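Glyoxylate reductase (PDB 3WNV) probably catalyses the reduction of glyoxylate to glycolate with a nicotinamide cofactor, as a member of the D-isomer specific 2-hydroxyacid dehydrogenase family. Local coordinates at residues A116-F121 with M287-I292; I124-Q129 with V262-L267. All blocks are in the same frame, centred on the assembly; numbering follows the deposited sequence.

In glyoxylate reductase, helix 112-127 lies over one face of a parallel sheet, near its 287-288 edge, and meets two neighbouring strands in turn. The helix serves both contacts: its middle meets the edge strand 287-288 and the chain beyond it in interaction 1, and its C-terminal end meets strand 262-267 in interaction 2. Their centres lie about 11 Å apart. The order along the chain is 116-121, 124-129, 262-267, 287-292, so the second pair falls between the partners of the first. Strands 262-267 and 287-288 are adjacent, with Met287 N 2.8 Å from Val265 O in a probable hydrogen bond, and the two contacts thus join the helix to one continuous face of the nucleotide-binding domain.

Interaction 1. Residues A116-F121 with M287-I292; sequences ADVAIF and MLLPHI
At the edge of the Rossmann-type sheet, Phe121 and Val118 of helix 112-127 meet Met287, Leu289 and Ile292 in an apolar contact near the surface, without a hydrogen bond between the two segments. The methyl CE of Met287 approaches the Phe121 ring obliquely, 3.6 Å from CE2, and the two side chains cross at about a right angle. A bend at chi2 (73°) in the otherwise extended Met287 chain carries this methyl to the ring. Leu289 also crosses Phe121 steeply, its CD1 standing 3.9 Å from Phe121 CD2. Both partners of the ring therefore touch it through single methyl groups on its CD2-CE2 side. In the seven-stranded parallel sheet, 287-288 is an outermost strand, and helix 112-127 packs over its face, with Leu122 of the same helix also touching Met287 and Leu289. The methyl CD1 of Leu289 has a second neighbour: it meets Val118 CG1 tip to tip at 4.0 Å. Val118 splits its two branches between partners, for CG2 lies 4.2 Å from Ile292 CG1. Between Leu289 and Ile292 the chain reverses through an inverse gamma turn centred on Pro290, while a hydrogen bond from Ile292 N to Asp268 OD1 ties down the far end.

Interaction 2. Residues I124-Q129 with V262-L267; sequences IGALRQ and VASVGL
Ala263 meets the helix end at Gln129 through water. Its carbonyl O accepts a hydrogen bond from a water molecule at 2.8 Å, and that water accepts one from Gln129 NE2 at 2.9 Å. The direct separation of Gln129 NE2 and Ala263 O, 3.6 Å, is too long for a hydrogen bond between them, leaving the water to bridge the pair. Gln129 arrives there with an extended chain beyond CG (chi2 -175°), which carries the amide across to the strand. Next comes Ser264, whose side chain lies against the last turn of the helix: OG is 3.5 Å from Ala126 CB and 3.3 Å from Ala126 O. The hydroxyl is hydrogen-bonded outside the two segments, to the carbonyl O of Arg285, so its closeness to Ala126 O is one of packing and not a hydrogen bond. Val265 turns its side chain away and offers its backbone instead, with its O 3.6 Å from Ala126 CB. At Gly266 the CA atoms come nearest, Gly266 CA lying 5.2 Å from Ala126 CA, and Ala126 CB lies 3.9 Å from Gly266 N. Small residues on both sides thus permit a close approach of helix and strand. Gln129, with positive phi (42°), ends the helix in a Schellman motif, and the whole is a helix-on-sheet contact within the Rossmann-type nucleotide-binding fold of 2-hydroxyacid dehydrogenases.

Interaction 1. Residues A116-F121 with M287-I292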
ATOM      1  N   ALA A 116       2.759  -6.777  -6.849  1.00  9.93           N
ATOM      2  CA  ALA A 116       2.200  -7.995  -7.432  1.00 10.24           C
ATOM      3  C   ALA A 116       3.137  -9.187  -7.316  1.00 10.11           C
ATOM      4  O   ALA A 116       2.665 -10.306  -7.112  1.00 10.24           O
ATOM      5  CB  ALA A 116       1.798  -7.738  -8.930  1.00  7.28           C
ATOM      6  N   ASP A 117       4.441  -8.966  -7.466  1.00  9.57           N
ATOM      7  CA  ASP A 117       5.451 -10.016  -7.314  1.00 12.48           C
ATOM      8  C   ASP A 117       5.311 -10.606  -5.922  1.00 12.24           C
ATOM      9  O   ASP A 117       5.275 -11.845  -5.780  1.00 12.56           O
ATOM     10  CB  ASP A 117       6.893  -9.502  -7.527  1.00  6.41           C
ATOM     11  CG  ASP A 117       7.131  -8.989  -8.906  1.00 16.03           C
ATOM     12  OD1 ASP A 117       6.358  -9.352  -9.820  1.00 14.11           O
ATOM     13  OD2 ASP A 117       8.114  -8.199  -9.098  1.00 16.27           O
ATOM     14  N   VAL A 118       5.162  -9.743  -4.922  1.00 11.42           N
ATOM     15  CA  VAL A 118       5.069 -10.222  -3.536  1.00 10.66           C
ATOM     16  C   VAL A 118       3.696 -10.889  -3.300  1.00 11.34           C
ATOM     17  O   VAL A 118       3.615 -11.877  -2.627  1.00  8.93           O
ATOM     18  CB  VAL A 118       5.379  -9.113  -2.537  1.00  9.65           C
ATOM     19  CG1 VAL A 118       4.856  -9.445  -1.146  1.00 10.09           C
ATOM     20  CG2 VAL A 118       6.888  -8.904  -2.465  1.00 10.85           C
ATOM     21  N   ALA A 119       2.644 -10.378  -3.921  1.00  6.92           N
ATOM     22  CA  ALA A 119       1.302 -10.981  -3.805  1.00  6.80           C
ATOM     23  C   ALA A 119       1.336 -12.417  -4.312  1.00  8.69           C
ATOM     24  O   ALA A 119       0.747 -13.297  -3.709  1.00  8.39           O
ATOM     25  CB  ALA A 119       0.314 -10.200  -4.634  1.00  7.03           C
ATOM     26  N   ILE A 120       1.986 -12.652  -5.449  1.00  6.16           N
ATOM     27  CA  ILE A 120       2.015 -14.037  -5.996  1.00  8.75           C
ATOM     28  C   ILE A 120       2.923 -14.915  -5.130  1.00 10.99           C
ATOM     29  O   ILE A 120       2.596 -16.064  -4.828  1.00 10.65           O
ATOM     30  CB  ILE A 120       2.481 -14.047  -7.457  1.00  9.54           C
ATOM     31  CG1 ILE A 120       1.451 -13.291  -8.345  1.00  9.66           C
ATOM     32  CG2 ILE A 120       2.768 -15.485  -7.982  1.00  9.52           C
ATOM     33  CD1 ILE A 120       0.002 -13.867  -8.366  1.00 11.90           C
ATOM     34  N   PHE A 121       4.061 -14.369  -4.710  1.00  8.96           N
ATOM     35  CA  PHE A 121       4.923 -15.079  -3.759  1.00  7.66           C
ATOM     36  C   PHE A 121       4.149 -15.514  -2.543  1.00  7.94           C
ATOM     37  O   PHE A 121       4.170 -16.700  -2.174  1.00  8.89           O
ATOM     38  CB  PHE A 121       6.151 -14.227  -3.401  1.00  6.53           C
ATOM     39  CG  PHE A 121       7.074 -14.874  -2.398  1.00 10.11           C
ATOM     40  CD1 PHE A 121       8.039 -15.762  -2.827  1.00  7.56           C
ATOM     41  CD2 PHE A 121       7.005 -14.552  -1.053  1.00 10.58           C
ATOM     42  CE1 PHE A 121       8.923 -16.376  -1.930  1.00 10.36           C
ATOM     43  CE2 PHE A 121       7.894 -15.147  -0.107  1.00 12.18           C
ATOM     44  CZ  PHE A 121       8.884 -16.066  -0.563  1.00  6.93           C
ATOM     45  N   MET A 287       1.350 -17.573   5.690  1.00 11.74           N
ATOM     46  CA  MET A 287       2.580 -17.113   5.036  1.00 12.28           C
ATOM     47  C   MET A 287       2.657 -15.615   5.237  1.00 14.10           C
ATOM     48  O   MET A 287       1.779 -14.894   4.752  1.00 10.70           O
ATOM     49  CB  MET A 287       2.539 -17.450   3.552  1.00 11.79           C
ATOM     50  CG  MET A 287       3.826 -17.033   2.846  1.00 11.02           C
ATOM     51  SD  MET A 287       5.231 -18.125   3.257  1.00 16.29           S
ATOM     52  CE  MET A 287       6.646 -17.253   2.576  1.00 14.92           C
ATOM     53  N   LEU A 288       3.670 -15.155   5.978  1.00 11.01           N
ATOM     54  CA  LEU A 288       3.670 -13.769   6.497  1.00  9.94           C
ATOM     55  C   LEU A 288       4.970 -13.065   6.161  1.00  8.60           C
ATOM     56  O   LEU A 288       6.074 -13.611   6.417  1.00 11.24           O
ATOM     57  CB  LEU A 288       3.534 -13.783   8.014  1.00 12.41           C
ATOM     58  CG  LEU A 288       2.287 -14.466   8.577  1.00 10.61           C
ATOM     59  CD1 LEU A 288       2.219 -14.357  10.085  1.00 13.42           C
ATOM     60  CD2 LEU A 288       0.995 -13.863   7.959  1.00 11.66           C
ATOM     61  N   LEU A 289       4.851 -11.848   5.627  1.00 10.44           N
ATOM     62  CA  LEU A 289       6.001 -10.954   5.402  1.00 10.00           C
ATOM     63  C   LEU A 289       5.774  -9.613   6.108  1.00  8.46           C
ATOM     64  O   LEU A 289       4.629  -9.184   6.314  1.00 11.35           O
ATOM     65  CB  LEU A 289       6.204 -10.718   3.889  1.00  8.64           C
ATOM     66  CG  LEU A 289       6.660 -11.972   3.107  1.00 12.30           C
ATOM     67  CD1 LEU A 289       6.633 -11.657   1.608  1.00 10.43           C
ATOM     68  CD2 LEU A 289       8.078 -12.380   3.528  1.00 11.29           C
ATOM     69  N   PRO A 290       6.871  -8.931   6.484  1.00 11.37           N
ATOM     70  CA  PRO A 290       6.725  -7.639   7.198  1.00 12.55           C
ATOM     71  C   PRO A 290       6.694  -6.433   6.271  1.00 12.30           C
ATOM     72  O   PRO A 290       7.597  -5.562   6.290  1.00 15.79           O
ATOM     73  CB  PRO A 290       7.956  -7.595   8.094  1.00 12.51           C
ATOM     74  CG  PRO A 290       9.040  -8.373   7.263  1.00 10.32           C
ATOM     75  CD  PRO A 290       8.239  -9.488   6.567  1.00  8.34           C
ATOM     76  N   HIS A 291       5.673  -6.416   5.427  1.00  8.91           N
ATOM     77  CA  HIS A 291       5.437  -5.315   4.495  1.00  5.42           C
ATOM     78  C   HIS A 291       6.648  -4.980   3.653  1.00  9.06           C
ATOM     79  O   HIS A 291       7.124  -3.827   3.684  1.00 11.45           O
ATOM     80  CB  HIS A 291       4.932  -4.061   5.263  1.00  6.84           C
ATOM     81  CG  HIS A 291       4.083  -3.163   4.443  1.00 12.24           C
ATOM     82  ND1 HIS A 291       3.290  -2.174   4.993  1.00 14.85           N
ATOM     83  CD2 HIS A 291       3.849  -3.112   3.100  1.00 11.21           C
ATOM     84  CE1 HIS A 291       2.642  -1.541   4.032  1.00 15.32           C
ATOM     85  NE2 HIS A 291       2.960  -2.100   2.872  1.00 14.53           N
ATOM     86  N   ILE A 292       7.072  -5.967   2.844  1.00  7.63           N
ATOM     87  CA  ILE A 292       8.242  -5.814   1.996  1.00  6.39           C
ATOM     88  C   ILE A 292       7.892  -5.546   0.529  1.00  8.91           C
ATOM     89  O   ILE A 292       8.800  -5.484  -0.307  1.00 11.59           O
ATOM     90  CB  ILE A 292       9.196  -7.027   2.054  1.00  7.92           C
ATOM     91  CG1 ILE A 292       8.613  -8.271   1.348  1.00  8.81           C
ATOM     92  CG2 ILE A 292       9.653  -7.311   3.528  1.00 13.17           C
ATOM     93  CD1 ILE A 292       9.684  -9.375   1.193  1.00 11.25           C
TER

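Interaction 2. Residues I124-Q129 with V262-L267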
ATOM      1  N   ILE A 124       1.453 -18.429  -3.430  1.00  6.35           N
ATOM      2  CA  ILE A 124       2.024 -19.759  -3.534  1.00  7.70           C
ATOM      3  C   ILE A 124       2.469 -20.245  -2.134  1.00 11.52           C
ATOM      4  O   ILE A 124       2.201 -21.407  -1.775  1.00  8.91           O
ATOM      5  CB  ILE A 124       3.221 -19.729  -4.494  1.00  7.54           C
ATOM      6  CG1 ILE A 124       2.730 -19.325  -5.910  1.00 13.27           C
ATOM      7  CG2 ILE A 124       3.917 -21.102  -4.530  1.00  8.93           C
ATOM      8  CD1 ILE A 124       1.601 -20.200  -6.457  1.00 22.26           C
ATOM      9  N   GLY A 125       3.055 -19.352  -1.333  1.00  8.58           N
ATOM     10  CA  GLY A 125       3.477 -19.677   0.039  1.00  9.22           C
ATOM     11  C   GLY A 125       2.278 -20.197   0.859  1.00 12.25           C
ATOM     12  O   GLY A 125       2.383 -21.199   1.609  1.00 10.26           O
ATOM     13  N   ALA A 126       1.142 -19.531   0.694  1.00  7.87           N
ATOM     14  CA  ALA A 126      -0.055 -19.843   1.490  1.00  5.00           C
ATOM     15  C   ALA A 126      -0.651 -21.167   1.030  1.00 12.62           C
ATOM     16  O   ALA A 126      -1.053 -21.999   1.851  1.00 10.87           O
ATOM     17  CB  ALA A 126      -1.055 -18.719   1.372  1.00  6.27           C
ATOM     18  N   LEU A 127      -0.674 -21.371  -0.290  1.00 10.62           N
ATOM     19  CA  LEU A 127      -1.205 -22.627  -0.834  1.00  9.21           C
ATOM     20  C   LEU A 127      -0.329 -23.828  -0.536  1.00  9.64           C
ATOM     21  O   LEU A 127      -0.840 -24.958  -0.581  1.00 12.24           O
ATOM     22  CB  LEU A 127      -1.362 -22.515  -2.344  1.00  8.55           C
ATOM     23  CG  LEU A 127      -2.473 -21.596  -2.858  1.00  8.68           C
ATOM     24  CD1 LEU A 127      -2.259 -21.332  -4.326  1.00 10.03           C
ATOM     25  CD2 LEU A 127      -3.826 -22.232  -2.652  1.00 12.94           C
ATOM     26  N   ARG A 128       0.968 -23.624  -0.299  1.00 10.88           N
ATOM     27  CA  ARG A 128       1.866 -24.706   0.114  1.00  9.30           C
ATOM     28  C   ARG A 128       2.064 -24.750   1.629  1.00  9.21           C
ATOM     29  O   ARG A 128       2.783 -25.645   2.136  1.00 12.17           O
ATOM     30  CB  ARG A 128       3.269 -24.566  -0.558  1.00  9.27           C
ATOM     31  CG  ARG A 128       3.273 -24.560  -2.100  1.00  9.00           C
ATOM     32  CD  ARG A 128       2.592 -25.825  -2.606  1.00 12.40           C
ATOM     33  NE  ARG A 128       2.780 -25.992  -4.058  1.00 11.71           N
ATOM     34  CZ  ARG A 128       3.693 -26.794  -4.616  1.00 12.66           C
ATOM     35  NH1 ARG A 128       4.507 -27.530  -3.865  1.00 12.19           N
ATOM     36  NH2 ARG A 128       3.784 -26.858  -5.945  1.00  9.10           N
ATOM     37  N   GLN A 129       1.465 -23.786   2.345  1.00 13.54           N
ATOM     38  CA  GLN A 129       1.771 -23.539   3.785  1.00 10.61           C
ATOM     39  C   GLN A 129       3.285 -23.633   4.007  1.00 14.47           C
ATOM     40  O   GLN A 129       3.808 -24.395   4.863  1.00 16.80           O
ATOM     41  CB  GLN A 129       0.953 -24.475   4.708  1.00 15.26           C
ATOM     42  CG  GLN A 129      -0.530 -24.423   4.333  1.00 16.84           C
ATOM     43  CD  GLN A 129      -1.446 -25.201   5.239  1.00 18.80           C
ATOM     44  OE1 GLN A 129      -0.994 -25.897   6.149  1.00 19.86           O
ATOM     45  NE2 GLN A 129      -2.761 -25.068   5.017  1.00 16.09           N
ATOM     46  N   VAL A 262     -10.917 -20.477   6.967  1.00 14.63           N
ATOM     47  CA  VAL A 262      -9.852 -20.006   6.096  1.00 11.02           C
ATOM     48  C   VAL A 262      -8.694 -20.999   6.211  1.00 13.07           C
ATOM     49  O   VAL A 262      -8.210 -21.286   7.318  1.00 16.39           O
ATOM     50  CB  VAL A 262      -9.411 -18.581   6.504  1.00 10.42           C
ATOM     51  CG1 VAL A 262      -8.173 -18.140   5.705  1.00 11.90           C
ATOM     52  CG2 VAL A 262     -10.579 -17.556   6.334  1.00 11.04           C
ATOM     53  N   ALA A 263      -8.243 -21.533   5.083  1.00 10.62           N
ATOM     54  CA  ALA A 263      -7.208 -22.550   5.103  1.00 14.25           C
ATOM     55  C   ALA A 263      -5.835 -21.922   5.412  1.00 16.49           C
ATOM     56  O   ALA A 263      -5.020 -22.462   6.185  1.00 14.49           O
ATOM     57  CB  ALA A 263      -7.184 -23.298   3.778  1.00 16.98           C
ATOM     58  N   SER A 264      -5.573 -20.766   4.811  1.00 11.79           N
ATOM     59  CA  SER A 264      -4.285 -20.114   4.970  1.00  8.49           C
ATOM     60  C   SER A 264      -4.416 -18.668   4.554  1.00 12.69           C
ATOM     61  O   SER A 264      -5.409 -18.286   3.934  1.00 11.87           O
ATOM     62  CB  SER A 264      -3.201 -20.792   4.139  1.00  9.75           C
ATOM     63  OG  SER A 264      -1.929 -20.212   4.464  1.00 12.91           O
ATOM     64  N   VAL A 265      -3.424 -17.867   4.907  1.00 13.06           N
ATOM     65  CA  VAL A 265      -3.358 -16.495   4.430  1.00 11.20           C
ATOM     66  C   VAL A 265      -1.947 -16.198   3.961  1.00  9.88           C
ATOM     67  O   VAL A 265      -0.988 -16.802   4.418  1.00 10.31           O
ATOM     68  CB  VAL A 265      -3.752 -15.434   5.458  1.00  7.35           C
ATOM     69  CG1 VAL A 265      -5.246 -15.568   5.869  1.00  5.81           C
ATOM     70  CG2 VAL A 265      -2.829 -15.528   6.713  1.00 12.72           C
ATOM     71  N   GLY A 266      -1.860 -15.249   3.042  1.00  8.59           N
ATOM     72  CA  GLY A 266      -0.588 -14.764   2.522  1.00  7.75           C
ATOM     73  C   GLY A 266      -0.607 -13.255   2.718  1.00  9.60           C
ATOM     74  O   GLY A 266      -1.188 -12.533   1.902  1.00  8.06           O
ATOM     75  N   LEU A 267       0.039 -12.776   3.777  1.00  7.59           N
ATOM     76  CA  LEU A 267      -0.073 -11.353   4.147  1.00 10.84           C
ATOM     77  C   LEU A 267       1.246 -10.617   4.089  1.00  9.56           C
ATOM     78  O   LEU A 267       2.260 -11.164   4.490  1.00  9.32           O
ATOM     79  CB  LEU A 267      -0.610 -11.233   5.584  1.00  8.13           C
ATOM     80  CG  LEU A 267      -1.946 -11.972   5.808  1.00 10.98           C
ATOM     81  CD1 LEU A 267      -2.353 -11.795   7.264  1.00 10.38           C
ATOM     82  CD2 LEU A 267      -3.066 -11.467   4.875  1.00  9.39           C
TER
HETATM   83  O   HOH W   1      -5.254 -25.226   6.413  1.00 31.27           O